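Local coordinates for protein angel homolog 2 (Homo sapiens, PDB 6RVZ), which probably binds the 3'-untranslated regions of mRNAs and, as a CCR4/nocturin-family enzyme holding adenosine-2',3'-vanadate, probably acts on 2',3'-cyclic phosphate ends of RNA, at residues S56-S61 against S416-L421; G172-L177 against C190-H195; L254-L259 against R275-P280. One frame throughout, in Å; residues are numbered along the deposited sequence.

Contacts 1 and 2 are buried and belong to the two large sheets, whereas contact 3 lies mostly at the surface, with nearest atoms about 21 Å from contact 1 and about 15 Å from contact 2. Contact 1 joins the end of strand 49-58 to the loop entering strand 421-428 through polar groups, waters and a stacked amide. Contact 2, a regular hairpin of strands 171-179 and 189-195, relies on backbone bonds and aliphatic packing. The two meet at the vanadate: Asn58 ND2 is 3.5 Å from His195 CE1. Contact 3 holds no part of either sheet; one backbone bond and apolar packing join a turn after strand 253-255 to a loop.

Contact 1 (S56-S61 against S416-L421); sequences SYNILS and SDHLPL. With KL2 (adenosine-2',3'-vanadate), chain B.
With CG anti to the backbone N (chi1 -180°), Asn58 extends toward 416-421, while His418, its CG beside the backbone N (chi1 -68°), brings its imidazole flat against the Asn58 amide, the planes 6° apart. Asn58 CB rides over the middle of this ring, 3.6 Å from the His418 centroid, a CH-pi contact. Asn58 ND2 lies over the same face, badly angled for bonding to His418; it hydrogen-bonds Asp236 and Glu105 and also lies close to the vanadate. The imidazole is held at both nitrogens, ND1 by Asp364 and NE2 by the vanadate: His418 NE2 donates to KL2 O3V at 2.6 Å, the oxygen lying at the ring edge. A magnesium ion is about 4 Å from the His418 side chain. Asn58 OD1 takes the Leu60 N-H in its carbonyl plane at 3.1 Å, an Asx turn, and water 2 links the same oxygen to Asp417 OD1; Asp417 OD2 is hydrogen-bonded to Tyr72 OH. Ser416 OG donates to Asn58 O (2.7 Å) and accepts from His418 N (3.0 Å), the latter closing an ST turn. In this DNase I-like fold the segments converge at the mouth of the sandwich, where strands 49-58 and 421-428 are antiparallel neighbours; Ser56 and Leu421 form a hydrogen-bonded pair, with Leu421 N to Ser56 O at 2.8 Å. Pro420 CB covers a face of the Tyr57 ring, 3.7 Å from its centroid, in a second CH-pi contact. The Tyr57 hydroxyl is hydrogen-bonded to Glu92 OE1 and accepts from water 1, which also bonds Ser416 N and His418 O. A serine in place of Tyr57 would probably uncover Pro420 and leave both Glu92 and water 1 without their hydroxyl partner. Water 3 bridges Asn58 N to Leu419 O, where the backbones diverge.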
loop_
_atom_site.group_PDB
_atom_site.type_symbol
_atom_site.label_atom_id
_atom_site.label_comp_id
_atom_site.label_asym_id
_atom_site.label_seq_id
_atom_site.Cartn_x
_atom_site.Cartn_y
_atom_site.Cartn_z
ATOM N N SER A 56 2.815 3.649 6.570
ATOM C CA SER A 56 2.382 2.469 5.837
ATOM C C SER A 56 3.212 1.264 6.284
ATOM O O SER A 56 4.441 1.299 6.209
ATOM C CB SER A 56 2.480 2.683 4.345
ATOM O OG SER A 56 1.991 1.552 3.637
ATOM N N TYR A 57 2.536 0.197 6.742
ATOM C CA TYR A 57 3.210 -0.929 7.375
ATOM C C TYR A 57 2.446 -2.233 7.127
ATOM O O TYR A 57 1.317 -2.390 7.583
ATOM C CB TYR A 57 3.366 -0.662 8.877
ATOM C CG TYR A 57 4.407 -1.485 9.599
ATOM C CD1 TYR A 57 5.379 -2.200 8.915
ATOM C CD2 TYR A 57 4.450 -1.507 10.985
ATOM C CE1 TYR A 57 6.340 -2.940 9.585
ATOM C CE2 TYR A 57 5.407 -2.238 11.671
ATOM C CZ TYR A 57 6.358 -2.957 10.970
ATOM O OH TYR A 57 7.309 -3.677 11.635
ATOM N N ASN A 58 3.075 -3.159 6.386
ATOM C CA ASN A 58 2.662 -4.549 6.283
ATOM C C ASN A 58 3.222 -5.254 7.513
ATOM O O ASN A 58 4.437 -5.404 7.631
ATOM C CB ASN A 58 3.154 -5.148 4.958
ATOM C CG ASN A 58 2.770 -6.598 4.757
ATOM O OD1 ASN A 58 2.750 -7.382 5.705
ATOM N ND2 ASN A 58 2.460 -6.967 3.525
ATOM N N ILE A 59 2.345 -5.645 8.448
ATOM C CA ILE A 59 2.794 -6.104 9.754
ATOM C C ILE A 59 3.013 -7.622 9.787
ATOM O O ILE A 59 3.478 -8.127 10.808
ATOM C CB ILE A 59 1.829 -5.635 10.867
ATOM C CG1 ILE A 59 0.459 -6.317 10.808
ATOM C CG2 ILE A 59 1.703 -4.119 10.839
ATOM C CD1 ILE A 59 -0.400 -6.061 12.026
ATOM N N LEU A 60 2.690 -8.335 8.692
ATOM C CA LEU A 60 2.842 -9.781 8.547
ATOM C C LEU A 60 1.827 -10.518 9.421
ATOM O O LEU A 60 1.961 -10.561 10.645
ATOM C CB LEU A 60 4.279 -10.235 8.837
ATOM C CG LEU A 60 4.548 -11.742 8.768
ATOM C CD1 LEU A 60 4.156 -12.359 7.431
ATOM C CD2 LEU A 60 6.016 -12.003 9.062
ATOM N N SER A 61 0.825 -11.109 8.759
ATOM C CA SER A 61 -0.193 -11.916 9.404
ATOM C C SER A 61 0.459 -13.200 9.916
ATOM O O SER A 61 1.186 -13.845 9.167
ATOM C CB SER A 61 -1.297 -12.199 8.407
ATOM O OG SER A 61 -1.937 -13.439 8.674
ATOM N N SER A 416 8.436 -7.575 11.774
ATOM C CA SER A 416 7.798 -7.858 10.495
ATOM C C SER A 416 8.866 -8.159 9.446
ATOM O O SER A 416 10.020 -7.771 9.615
ATOM C CB SER A 416 6.914 -6.720 10.049
ATOM O OG SER A 416 6.373 -6.977 8.758
ATOM N N ASP A 417 8.466 -8.834 8.358
ATOM C CA ASP A 417 9.350 -9.058 7.223
ATOM C C ASP A 417 9.326 -7.841 6.295
ATOM O O ASP A 417 10.036 -7.824 5.295
ATOM C CB ASP A 417 9.046 -10.379 6.504
ATOM C CG ASP A 417 7.659 -10.507 5.900
ATOM O OD1 ASP A 417 6.802 -9.653 6.193
ATOM O OD2 ASP A 417 7.444 -11.483 5.156
ATOM N N HIS A 418 8.509 -6.830 6.640
ATOM C CA HIS A 418 8.547 -5.514 6.016
ATOM C C HIS A 418 9.078 -4.471 7.000
ATOM O O HIS A 418 9.029 -4.680 8.210
ATOM C CB HIS A 418 7.147 -5.096 5.538
ATOM C CG HIS A 418 6.608 -5.904 4.406
ATOM N ND1 HIS A 418 6.400 -5.365 3.152
ATOM C CD2 HIS A 418 6.217 -7.192 4.335
ATOM C CE1 HIS A 418 5.917 -6.296 2.353
ATOM N NE2 HIS A 418 5.795 -7.424 3.054
ATOM N N LEU A 419 9.569 -3.347 6.460
ATOM C CA LEU A 419 9.890 -2.153 7.231
ATOM C C LEU A 419 8.711 -1.185 7.158
ATOM O O LEU A 419 8.071 -1.080 6.114
ATOM C CB LEU A 419 11.144 -1.491 6.647
ATOM C CG LEU A 419 12.447 -2.283 6.752
ATOM C CD1 LEU A 419 13.565 -1.570 6.002
ATOM C CD2 LEU A 419 12.842 -2.507 8.206
ATOM N N PRO A 420 8.388 -0.443 8.245
ATOM C CA PRO A 420 7.362 0.598 8.182
ATOM C C PRO A 420 7.846 1.815 7.394
ATOM O O PRO A 420 8.970 2.272 7.593
ATOM C CB PRO A 420 7.109 0.955 9.657
ATOM C CG PRO A 420 8.410 0.616 10.353
ATOM C CD PRO A 420 8.977 -0.565 9.589
ATOM N N LEU A 421 6.999 2.301 6.476
ATOM C CA LEU A 421 7.222 3.551 5.767
ATOM C C LEU A 421 6.584 4.672 6.581
ATOM O O LEU A 421 5.508 4.487 7.144
ATOM C CB LEU A 421 6.600 3.467 4.366
ATOM C CG LEU A 421 7.418 2.733 3.300
ATOM C CD1 LEU A 421 7.658 1.280 3.680
ATOM C CD2 LEU A 421 6.729 2.817 1.944
HETATM O O2V KL2 B . 5.431 -10.528 -0.463
HETATM V V KL2 B . 3.832 -9.919 0.518
HETATM O "O2'" KL2 B . 3.586 -11.743 1.273
HETATM O O1V KL2 B . 3.949 -8.021 -0.374
HETATM O O3V KL2 B . 4.005 -9.149 2.461
HETATM O "O3'" KL2 B . 2.022 -10.293 -0.235
HETATM C "C3'" KL2 B . 1.614 -11.652 -0.067
HETATM C "C2'" KL2 B . 2.762 -12.517 0.417
HETATM C "C4'" KL2 B . 0.577 -11.871 1.018
HETATM C "C5'" KL2 B . -0.833 -11.581 0.513
HETATM O "O5'" KL2 B . -1.218 -12.554 -0.466
HETATM O "O4'" KL2 B . 0.763 -13.237 1.440
HETATM C "C1'" KL2 B . 2.107 -13.671 1.152
HETATM N N1 KL2 B . 5.069 -17.056 -1.483
HETATM C C2 KL2 B . 5.454 -15.979 -0.778
HETATM N N3 KL2 B . 4.562 -15.199 -0.146
HETATM C C4 KL2 B . 3.239 -15.484 -0.214
HETATM C C5 KL2 B . 2.822 -16.588 -0.942
HETATM C C6 KL2 B . 3.763 -17.382 -1.583
HETATM N N6 KL2 B . 3.379 -18.466 -2.299
HETATM N N7 KL2 B . 1.483 -16.646 -0.859
HETATM C C8 KL2 B . 1.096 -15.607 -0.096
HETATM N N9 KL2 B . 2.152 -14.894 0.296
HETATM O O HOH W 1 9.597 -4.767 10.946
HETATM O O HOH W 2 4.241 -9.751 5.078
HETATM O O HOH W 3 5.447 -2.045 5.153
#

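Contact 2 (G172-L177 against C190-H195). With KL2 (adenosine-2',3'-vanadate), chain B.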
loop_
_atom_site.group_PDB
_atom_site.type_symbol
_atom_site.label_atom_id
_atom_site.label_comp_id
_atom_site.label_asym_id
_atom_site.label_seq_id
_atom_site.Cartn_x
_atom_site.Cartn_y
_atom_site.Cartn_z
ATOM N N GLY A 172 -9.213 -3.099 -1.037
ATOM C CA GLY A 172 -8.719 -1.768 -0.735
ATOM C C GLY A 172 -9.651 -1.068 0.252
ATOM O O GLY A 172 -10.712 -1.593 0.587
ATOM N N LEU A 173 -9.225 0.106 0.726
ATOM C CA LEU A 173 -10.021 0.924 1.626
ATOM C C LEU A 173 -9.706 2.389 1.340
ATOM O O LEU A 173 -8.542 2.741 1.166
ATOM C CB LEU A 173 -9.689 0.545 3.075
ATOM C CG LEU A 173 -10.517 1.230 4.164
ATOM C CD1 LEU A 173 -12.007 1.003 3.957
ATOM C CD2 LEU A 173 -10.101 0.745 5.545
ATOM N N VAL A 174 -10.756 3.218 1.267
ATOM C CA VAL A 174 -10.624 4.644 1.007
ATOM C C VAL A 174 -11.462 5.403 2.037
ATOM O O VAL A 174 -12.668 5.182 2.135
ATOM C CB VAL A 174 -11.053 4.992 -0.432
ATOM C CG1 VAL A 174 -10.901 6.476 -0.726
ATOM C CG2 VAL A 174 -10.304 4.167 -1.469
ATOM N N LEU A 175 -10.804 6.284 2.804
ATOM C CA LEU A 175 -11.466 7.173 3.747
ATOM C C LEU A 175 -11.401 8.605 3.217
ATOM O O LEU A 175 -10.417 8.989 2.590
ATOM C CB LEU A 175 -10.769 7.092 5.112
ATOM C CG LEU A 175 -10.686 5.714 5.769
ATOM C CD1 LEU A 175 -10.273 5.849 7.227
ATOM C CD2 LEU A 175 -12.002 4.960 5.671
ATOM N N LEU A 176 -12.467 9.378 3.475
ATOM C CA LEU A 176 -12.446 10.825 3.332
ATOM C C LEU A 176 -12.432 11.436 4.733
ATOM O O LEU A 176 -13.352 11.208 5.516
ATOM C CB LEU A 176 -13.671 11.274 2.525
ATOM C CG LEU A 176 -13.640 12.712 2.004
ATOM C CD1 LEU A 176 -12.441 12.946 1.095
ATOM C CD2 LEU A 176 -14.931 13.053 1.272
ATOM N N LEU A 177 -11.366 12.186 5.045
ATOM C CA LEU A 177 -11.149 12.731 6.377
ATOM C C LEU A 177 -11.218 14.255 6.323
ATOM O O LEU A 177 -10.706 14.864 5.387
ATOM C CB LEU A 177 -9.778 12.280 6.894
ATOM C CG LEU A 177 -9.544 10.770 6.950
ATOM C CD1 LEU A 177 -8.136 10.465 7.441
ATOM C CD2 LEU A 177 -10.573 10.084 7.835
ATOM N N CYS A 190 -8.255 12.597 1.240
ATOM C CA CYS A 190 -8.604 11.233 0.879
ATOM C C CYS A 190 -7.407 10.319 1.137
ATOM O O CYS A 190 -6.341 10.532 0.563
ATOM C CB CYS A 190 -9.017 11.170 -0.589
ATOM S SG CYS A 190 -9.502 9.515 -1.146
ATOM N N VAL A 191 -7.588 9.312 2.006
ATOM C CA VAL A 191 -6.543 8.347 2.326
ATOM C C VAL A 191 -6.963 6.972 1.806
ATOM O O VAL A 191 -8.022 6.472 2.178
ATOM C CB VAL A 191 -6.255 8.302 3.840
ATOM C CG1 VAL A 191 -5.210 7.252 4.191
ATOM C CG2 VAL A 191 -5.838 9.663 4.374
ATOM N N ALA A 192 -6.116 6.374 0.951
ATOM C CA ALA A 192 -6.359 5.059 0.376
ATOM C C ALA A 192 -5.267 4.087 0.824
ATOM O O ALA A 192 -4.126 4.490 1.041
ATOM C CB ALA A 192 -6.419 5.157 -1.130
ATOM N N ASN A 193 -5.645 2.808 0.959
ATOM C CA ASN A 193 -4.753 1.734 1.373
ATOM C C ASN A 193 -5.162 0.462 0.627
ATOM O O ASN A 193 -6.349 0.235 0.403
ATOM C CB ASN A 193 -4.781 1.559 2.898
ATOM C CG ASN A 193 -3.861 0.473 3.417
ATOM O OD1 ASN A 193 -2.947 0.035 2.724
ATOM N ND2 ASN A 193 -4.087 0.038 4.646
ATOM N N THR A 194 -4.178 -0.356 0.228
ATOM C CA THR A 194 -4.455 -1.627 -0.428
ATOM C C THR A 194 -3.305 -2.612 -0.221
ATOM O O THR A 194 -2.223 -2.242 0.228
ATOM C CB THR A 194 -4.731 -1.446 -1.930
ATOM O OG1 THR A 194 -5.365 -2.629 -2.419
ATOM C CG2 THR A 194 -3.483 -1.179 -2.744
ATOM N N HIS A 195 -3.593 -3.879 -0.545
ATOM C CA HIS A 195 -2.610 -4.937 -0.695
ATOM C C HIS A 195 -2.965 -5.718 -1.962
ATOM O O HIS A 195 -3.897 -6.520 -1.951
ATOM C CB HIS A 195 -2.586 -5.821 0.565
ATOM C CG HIS A 195 -1.452 -6.789 0.621
ATOM N ND1 HIS A 195 -1.180 -7.539 1.749
ATOM C CD2 HIS A 195 -0.514 -7.126 -0.292
ATOM C CE1 HIS A 195 -0.129 -8.300 1.524
ATOM N NE2 HIS A 195 0.300 -8.064 0.279
HETATM O O2V KL2 B . 5.431 -10.528 -0.463
HETATM V V KL2 B . 3.832 -9.919 0.518
HETATM O "O2'" KL2 B . 3.586 -11.743 1.273
HETATM O O1V KL2 B . 3.949 -8.021 -0.374
HETATM O O3V KL2 B . 4.005 -9.149 2.461
HETATM O "O3'" KL2 B . 2.022 -10.293 -0.235
HETATM C "C3'" KL2 B . 1.614 -11.652 -0.067
HETATM C "C2'" KL2 B . 2.762 -12.517 0.417
HETATM C "C4'" KL2 B . 0.577 -11.871 1.018
HETATM C "C5'" KL2 B . -0.833 -11.581 0.513
HETATM O "O5'" KL2 B . -1.218 -12.554 -0.466
HETATM O "O4'" KL2 B . 0.763 -13.237 1.440
HETATM C "C1'" KL2 B . 2.107 -13.671 1.152
HETATM N N1 KL2 B . 5.069 -17.056 -1.483
HETATM C C2 KL2 B . 5.454 -15.979 -0.778
HETATM N N3 KL2 B . 4.562 -15.199 -0.146
HETATM C C4 KL2 B . 3.239 -15.484 -0.214
HETATM C C5 KL2 B . 2.822 -16.588 -0.942
HETATM C C6 KL2 B . 3.763 -17.382 -1.583
HETATM N N6 KL2 B . 3.379 -18.466 -2.299
HETATM N N7 KL2 B . 1.483 -16.646 -0.859
HETATM C C8 KL2 B . 1.096 -15.607 -0.096
HETATM N N9 KL2 B . 2.152 -14.894 0.296
#
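Four backbone hydrogen bonds tie Leu173 to Asn193 and Leu175 to Val191, each pair bonded reciprocally, as between Leu175 N and Val191 O at 2.9 Å. CA-H...O contacts fill the intervals, among them Ala192 CA to Leu173 O at 3.3 Å. Gly172, Val174 and Leu176 form the non-hydrogen-bonded pairs with Thr194, Ala192 and Cys190. Strands 171-179 and 189-195, consecutive in the chain, form an antiparallel beta hairpin, the axes of the two segments approaching to 4.7 Å, within one of the two sheets of the DNase I-like sandwich. Apolar contacts line both faces. Val174 straddles its neighbours: CG1, anti to the backbone N, meets Cys190 SG at 3.4 Å, while CG2 turns to Ala192 CB at 4.0 Å. On the other face Leu177 CD1 reaches Val191 CG2 at 3.9 Å, beside the inward-facing Leu175, which packs on Ile141 of the opposing sheet. Among the polar side chains, Asn193 crosses to that sheet, its ND2 donating to Leu103 O and its OD1 accepting from Gln104 NE2, whereas Thr194 OG1 bonds back to Val171 O of the partner strand. Farther along, His195 NE2 donates to KL2 O3' at 2.9 Å, the ligand oxygen lying at the edge of the ring.

Contact 3 (L254-L259 against R275-P280); sequences LNYEGL and RILSIP
A type II beta turn from Tyr256 to Leu259 puts Leu259 O where it accepts the Leu277 N-H at 2.9 Å, the sole backbone hydrogen bond joining these two segments. The turn follows strand 253-255, at the surface of the DNase I-like domain, and faces a loop on the way to strand 329-331. Gly258 takes the positive phi of its third position, and its CA is covered by Ile276 CG2 at 3.6 Å. Leu277 and Tyr256 are the buried residues of the contact; Leu277 CD1 sits between Tyr256 CB (3.8 Å) and Leu259 CD2 (3.9 Å), its side chain running alongside Leu259 and at about a right angle to Tyr256. Leu277 also packs on Leu207 and Asp204 of helix 203-221. Ile279 reaches back over the turn at the solvent side, CD1 touching Glu257 CG at 3.7 Å, while the Glu257 carboxylate goes to Ser328 OG. Arg275 NH2 makes a salt bridge with Asp204 OD2. The Tyr256 ring is carried over to the 275-280 loop by chi1 of 61°, which sets CG between the backbone N and the carbonyl carbon. Ser278 O then meets the ring edge near its plane, 3.3 Å from Tyr256 CE1. Beyond it Tyr256 OH ends 3.7 Å from CA of Pro280, the residue that follows a cis peptide bond.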
loop_
_atom_site.group_PDB
_atom_site.type_symbol
_atom_site.label_atom_id
_atom_site.label_comp_id
_atom_site.label_asym_id
_atom_site.label_seq_id
_atom_site.Cartn_x
_atom_site.Cartn_y
_atom_site.Cartn_z
ATOM N N LEU A 254 0.057 4.428 -19.254
ATOM C CA LEU A 254 0.774 3.194 -19.536
ATOM C C LEU A 254 0.368 2.679 -20.914
ATOM O O LEU A 254 -0.814 2.460 -21.170
ATOM C CB LEU A 254 0.470 2.149 -18.456
ATOM C CG LEU A 254 1.066 0.758 -18.694
ATOM C CD1 LEU A 254 2.585 0.804 -18.709
ATOM C CD2 LEU A 254 0.580 -0.233 -17.650
ATOM N N ASN A 255 1.370 2.505 -21.786
ATOM C CA ASN A 255 1.223 1.780 -23.038
ATOM C C ASN A 255 1.575 0.316 -22.773
ATOM O O ASN A 255 2.746 -0.013 -22.595
ATOM C CB ASN A 255 2.101 2.394 -24.133
ATOM C CG ASN A 255 2.035 1.648 -25.449
ATOM O OD1 ASN A 255 1.074 0.931 -25.724
ATOM N ND2 ASN A 255 3.056 1.816 -26.273
ATOM N N TYR A 256 0.553 -0.551 -22.754
ATOM C CA TYR A 256 0.699 -1.919 -22.277
ATOM C C TYR A 256 0.612 -2.922 -23.429
ATOM O O TYR A 256 0.471 -4.118 -23.183
ATOM C CB TYR A 256 -0.347 -2.228 -21.197
ATOM C CG TYR A 256 -1.791 -2.121 -21.625
ATOM C CD1 TYR A 256 -2.432 -3.167 -22.271
ATOM C CD2 TYR A 256 -2.532 -0.982 -21.354
ATOM C CE1 TYR A 256 -3.761 -3.076 -22.656
ATOM C CE2 TYR A 256 -3.861 -0.875 -21.730
ATOM C CZ TYR A 256 -4.479 -1.927 -22.383
ATOM O OH TYR A 256 -5.789 -1.832 -22.757
ATOM N N GLU A 257 0.720 -2.447 -24.677
ATOM C CA GLU A 257 0.634 -3.328 -25.834
ATOM C C GLU A 257 1.910 -4.164 -25.919
ATOM O O GLU A 257 3.012 -3.626 -25.855
ATOM C CB GLU A 257 0.405 -2.539 -27.128
ATOM C CG GLU A 257 -0.732 -3.098 -27.971
ATOM C CD GLU A 257 -0.833 -2.544 -29.382
ATOM O OE1 GLU A 257 -0.773 -3.350 -30.332
ATOM O OE2 GLU A 257 -0.982 -1.311 -29.528
ATOM N N GLY A 258 1.740 -5.489 -26.033
ATOM C CA GLY A 258 2.849 -6.422 -26.179
ATOM C C GLY A 258 3.557 -6.718 -24.857
ATOM O O GLY A 258 4.614 -7.344 -24.852
ATOM N N LEU A 259 2.956 -6.285 -23.740
ATOM C CA LEU A 259 3.552 -6.430 -22.423
ATOM C C LEU A 259 3.125 -7.773 -21.835
ATOM O O LEU A 259 1.935 -7.997 -21.635
ATOM C CB LEU A 259 3.080 -5.260 -21.549
ATOM C CG LEU A 259 3.622 -5.216 -20.118
ATOM C CD1 LEU A 259 5.144 -5.201 -20.099
ATOM C CD2 LEU A 259 3.077 -4.007 -19.370
ATOM N N ARG A 275 1.592 -15.004 -21.755
ATOM C CA ARG A 275 0.714 -14.359 -22.716
ATOM C C ARG A 275 0.814 -12.849 -22.518
ATOM O O ARG A 275 1.212 -12.378 -21.453
ATOM C CB ARG A 275 -0.722 -14.896 -22.625
ATOM C CG ARG A 275 -1.486 -14.545 -21.356
ATOM C CD ARG A 275 -2.834 -15.251 -21.298
ATOM N NE ARG A 275 -3.337 -15.209 -19.935
ATOM C CZ ARG A 275 -3.950 -14.169 -19.383
ATOM N NH1 ARG A 275 -4.194 -13.081 -20.097
ATOM N NH2 ARG A 275 -4.323 -14.223 -18.115
ATOM N N ILE A 276 0.488 -12.122 -23.589
ATOM C CA ILE A 276 0.582 -10.673 -23.661
ATOM C C ILE A 276 -0.740 -10.094 -23.156
ATOM O O ILE A 276 -1.771 -10.757 -23.231
ATOM C CB ILE A 276 0.930 -10.268 -25.114
ATOM C CG1 ILE A 276 2.441 -10.303 -25.367
ATOM C CG2 ILE A 276 0.346 -8.916 -25.494
ATOM C CD1 ILE A 276 3.134 -11.555 -24.875
ATOM N N LEU A 277 -0.700 -8.869 -22.617
ATOM C CA LEU A 277 -1.887 -8.224 -22.073
ATOM C C LEU A 277 -2.926 -8.013 -23.175
ATOM O O LEU A 277 -2.586 -7.587 -24.279
ATOM C CB LEU A 277 -1.501 -6.886 -21.430
ATOM C CG LEU A 277 -1.071 -6.947 -19.966
ATOM C CD1 LEU A 277 -0.509 -5.606 -19.518
ATOM C CD2 LEU A 277 -2.226 -7.362 -19.067
ATOM N N SER A 278 -4.193 -8.316 -22.850
ATOM C CA SER A 278 -5.315 -8.103 -23.753
ATOM C C SER A 278 -5.679 -6.620 -23.805
ATOM O O SER A 278 -5.461 -5.890 -22.841
ATOM C CB SER A 278 -6.507 -8.935 -23.338
ATOM O OG SER A 278 -6.250 -10.319 -23.522
ATOM N N ILE A 279 -6.243 -6.202 -24.948
ATOM C CA ILE A 279 -6.766 -4.860 -25.155
ATOM C C ILE A 279 -8.280 -4.977 -25.335
ATOM O O ILE A 279 -8.720 -5.513 -26.349
ATOM C CB ILE A 279 -6.109 -4.214 -26.394
ATOM C CG1 ILE A 279 -4.592 -4.428 -26.423
ATOM C CG2 ILE A 279 -6.477 -2.740 -26.501
ATOM C CD1 ILE A 279 -4.031 -4.693 -27.806
ATOM N N PRO A 280 -9.139 -4.538 -24.383
ATOM C CA PRO A 280 -8.721 -3.999 -23.084
ATOM C C PRO A 280 -8.329 -5.090 -22.090
ATOM O O PRO A 280 -8.586 -6.268 -22.330
ATOM C CB PRO A 280 -9.995 -3.288 -22.605
ATOM C CG PRO A 280 -11.103 -4.158 -23.151
ATOM C CD PRO A 280 -10.605 -4.562 -24.523
#